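Local atomic coordinates of pseudoalteromonas arctica PAMC 21717 (Pseudoalteromonas arctica, PDB entry 5YL7), a protein that is a cold-active serine protease of the subtilase family that probably cleaves peptide bonds through a Ser-His-Asp triad. Residues A[169-174]-A[282-287]. Numbering follows the deposited sequence.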
ATOM      1  N   ASN A 169      -4.163   3.830  -0.464  1.00  4.41           N
ATOM      2  CA  ASN A 169      -2.754   3.443  -0.219  1.00  4.61           C
ATOM      3  C   ASN A 169      -1.865   3.976  -1.293  1.00  4.48           C
ATOM      4  O   ASN A 169      -2.097   3.730  -2.489  1.00  5.42           O
ATOM      5  CB  ASN A 169      -2.645   1.901  -0.129  1.00  4.81           C
ATOM      6  CG  ASN A 169      -1.273   1.470   0.276  1.00  4.91           C
ATOM      7  OD1 ASN A 169      -0.981   1.338   1.463  1.00  6.33           O
ATOM      8  ND2 ASN A 169      -0.349   1.315  -0.722  1.00  5.67           N
ATOM      9  N   MET A 170      -0.826   4.710  -0.915  1.00  4.75           N
ATOM     10  CA  MET A 170       0.212   5.196  -1.838  1.00  5.18           C
ATOM     11  C   MET A 170       1.527   4.704  -1.344  1.00  4.78           C
ATOM     12  O   MET A 170       2.273   5.309  -0.528  1.00  5.87           O
ATOM     13  CB  MET A 170       0.282   6.740  -1.938  1.00  6.59           C
ATOM     14  CG  MET A 170      -0.908   7.239  -2.798  1.00  8.20           C
ATOM     15  SD  MET A 170      -0.694   8.999  -3.283  1.00 12.95           S
ATOM     16  CE  MET A 170      -1.327   9.192  -1.991  1.00  4.41           C
ATOM     17  N   SER A 171       1.996   3.609  -1.955  1.00  5.13           N
ATOM     18  CA  SER A 171       3.331   2.997  -1.718  1.00  5.78           C
ATOM     19  C   SER A 171       4.262   3.557  -2.757  1.00  6.73           C
ATOM     20  O   SER A 171       4.731   2.840  -3.675  1.00  9.36           O
ATOM     21  CB  SER A 171       3.198   1.503  -1.810  1.00  5.32           C
ATOM     22  OG  SER A 171       2.587   0.975  -0.667  1.00  5.31           O
ATOM     23  N   LEU A 172       4.513   4.843  -2.734  1.00  6.41           N
ATOM     24  CA  LEU A 172       5.252   5.589  -3.775  1.00  7.14           C
ATOM     25  C   LEU A 172       5.761   6.862  -3.223  1.00  8.52           C
ATOM     26  O   LEU A 172       5.293   7.316  -2.138  1.00  8.81           O
ATOM     27  CB  LEU A 172       4.342   5.782  -5.025  1.00  8.71           C
ATOM     28  CG  LEU A 172       3.084   6.640  -4.784  1.00  9.10           C
ATOM     29  CD1 LEU A 172       3.371   8.163  -4.745  1.00 11.78           C
ATOM     30  CD2 LEU A 172       2.007   6.432  -5.831  1.00 11.08           C
ATOM     31  N   GLY A 173       6.719   7.448  -3.873  1.00  7.81           N
ATOM     32  CA  GLY A 173       7.163   8.785  -3.473  1.00 10.22           C
ATOM     33  C   GLY A 173       8.427   9.216  -4.137  1.00 10.41           C
ATOM     34  O   GLY A 173       8.941   8.569  -5.060  1.00 12.28           O
ATOM     35  N   GLY A 174       8.880  10.349  -3.682  1.00 11.98           N
ATOM     36  CA  GLY A 174      10.103  10.951  -4.266  1.00 14.33           C
ATOM     37  C   GLY A 174      10.629  11.958  -3.265  1.00 15.87           C
ATOM     38  O   GLY A 174      10.122  12.104  -2.189  1.00 12.02           O
ATOM     39  N   MET A 282       5.773  -1.803   1.555  1.00  4.53           N
ATOM     40  CA  MET A 282       5.196  -3.025   2.092  1.00  4.60           C
ATOM     41  C   MET A 282       4.585  -2.754   3.431  1.00  4.42           C
ATOM     42  O   MET A 282       3.602  -3.400   3.824  1.00  4.90           O
ATOM     43  CB  MET A 282       6.218  -4.142   2.182  1.00  5.54           C
ATOM     44  CG  MET A 282       6.581  -4.907   0.880  1.00  6.06           C
ATOM     45  SD  MET A 282       7.379  -3.930  -0.402  1.00  7.11           S
ATOM     46  CE  MET A 282       6.004  -3.674  -1.507  1.00  6.70           C
ATOM     47  N   ALA A 283       5.132  -1.786   4.175  1.00  4.26           N
ATOM     48  CA  ALA A 283       4.553  -1.389   5.476  1.00  4.30           C
ATOM     49  C   ALA A 283       3.231  -0.666   5.298  1.00  4.07           C
ATOM     50  O   ALA A 283       2.246  -0.937   6.004  1.00  4.72           O
ATOM     51  CB  ALA A 283       5.584  -0.511   6.197  1.00  4.51           C
ATOM     52  N   ALA A 284       3.164   0.277   4.370  1.00  4.26           N
ATOM     53  CA  ALA A 284       1.924   1.046   4.129  1.00  3.99           C
ATOM     54  C   ALA A 284       0.680   0.201   3.925  1.00  3.40           C
ATOM     55  O   ALA A 284      -0.317   0.498   4.599  1.00  4.12           O
ATOM     56  CB  ALA A 284       2.143   2.068   3.005  1.00  4.75           C
ATOM     57  N   PRO A 285       0.703  -0.822   3.110  1.00  4.14           N
ATOM     58  CA  PRO A 285      -0.599  -1.597   2.880  1.00  4.11           C
ATOM     59  C   PRO A 285      -0.975  -2.365   4.109  1.00  4.30           C
ATOM     60  O   PRO A 285      -2.172  -2.683   4.234  1.00  4.78           O
ATOM     61  CB  PRO A 285      -0.293  -2.449   1.671  1.00  4.43           C
ATOM     62  CG  PRO A 285       1.228  -2.512   1.651  1.00  4.52           C
ATOM     63  CD  PRO A 285       1.660  -1.168   2.027  1.00  4.12           C
ATOM     64  N   HIS A 286      -0.070  -2.710   5.010  1.00  3.88           N
ATOM     65  CA  HIS A 286      -0.506  -3.240   6.315  1.00  4.05           C
ATOM     66  C   HIS A 286      -1.368  -2.241   6.999  1.00  4.41           C
ATOM     67  O   HIS A 286      -2.442  -2.574   7.594  1.00  4.90           O
ATOM     68  CB  HIS A 286       0.685  -3.641   7.173  1.00  4.56           C
ATOM     69  CG  HIS A 286       1.411  -4.908   6.772  1.00  4.37           C
ATOM     70  ND1 HIS A 286       2.448  -4.952   5.883  1.00  4.90           N
ATOM     71  CD2 HIS A 286       1.225  -6.212   7.186  1.00  4.45           C
ATOM     72  CE1 HIS A 286       2.839  -6.224   5.797  1.00  4.96           C
ATOM     73  NE2 HIS A 286       2.138  -7.003   6.583  1.00  4.94           N
ATOM     74  N   VAL A 287      -0.939  -0.980   7.040  1.00  4.38           N
ATOM     75  CA  VAL A 287      -1.689   0.073   7.699  1.00  4.18           C
ATOM     76  C   VAL A 287      -3.002   0.397   6.943  1.00  4.19           C
ATOM     77  O   VAL A 287      -4.032   0.589   7.617  1.00  4.84           O
ATOM     78  CB  VAL A 287      -0.817   1.309   7.888  1.00  4.27           C
ATOM     79  CG1 VAL A 287      -1.562   2.460   8.552  1.00  4.08           C
ATOM     80  CG2 VAL A 287       0.420   0.940   8.622  1.00  4.77           C
TER
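Asn169 and Ser171 pack against Ala284 and Pro285 in the core of the subtilisin-like fold. Strand 167-170 belongs to the central parallel sheet, between strands 36-41 and 195-199. Helix 280-297 carries Ser281, the likely nucleophile, near its start, so the contact lies just behind the probable active site.

Packing carries the contact, and all four residues are buried. The chi1 of -173° turns CG of Asn169 away from its own backbone N and extends the amide to the helix, where it meets the peptide link from Ala284 to Pro285. Its CG lies 4.1 Å from Pro285 CA. With an alanine here the amide is gone, and a gap would probably open beside this peptide link. Ser171 adds a second point of touch. Its OG lies 3.9 Å from Ala284 CB.

The clear polar bonds lie beside the contact. Ser171 OG is hydrogen-bonded to the backbone O of Ser281, the residue just before 282-287, which ties the turn after the strand to the first turn of helix 280-297. Ser171 is the centre of an inverse gamma turn, with a weak bond from Leu172 N to Met170 O, and its side chain also touches His100 of the presumed triad.

Pro285 has no backbone N-H to give to the preceding turn, and the helix kinks there. One residue on, the side chain of His286 takes up the carbonyl of Met282, four residues back: ND1 donates to Met282 O at 2.8 Å, with an N-H...O angle of 151° and the O near the ring plane. Pro285 meets Ser171 through the CD corner of its ring, with CD 3.6 Å from Ser171 OG.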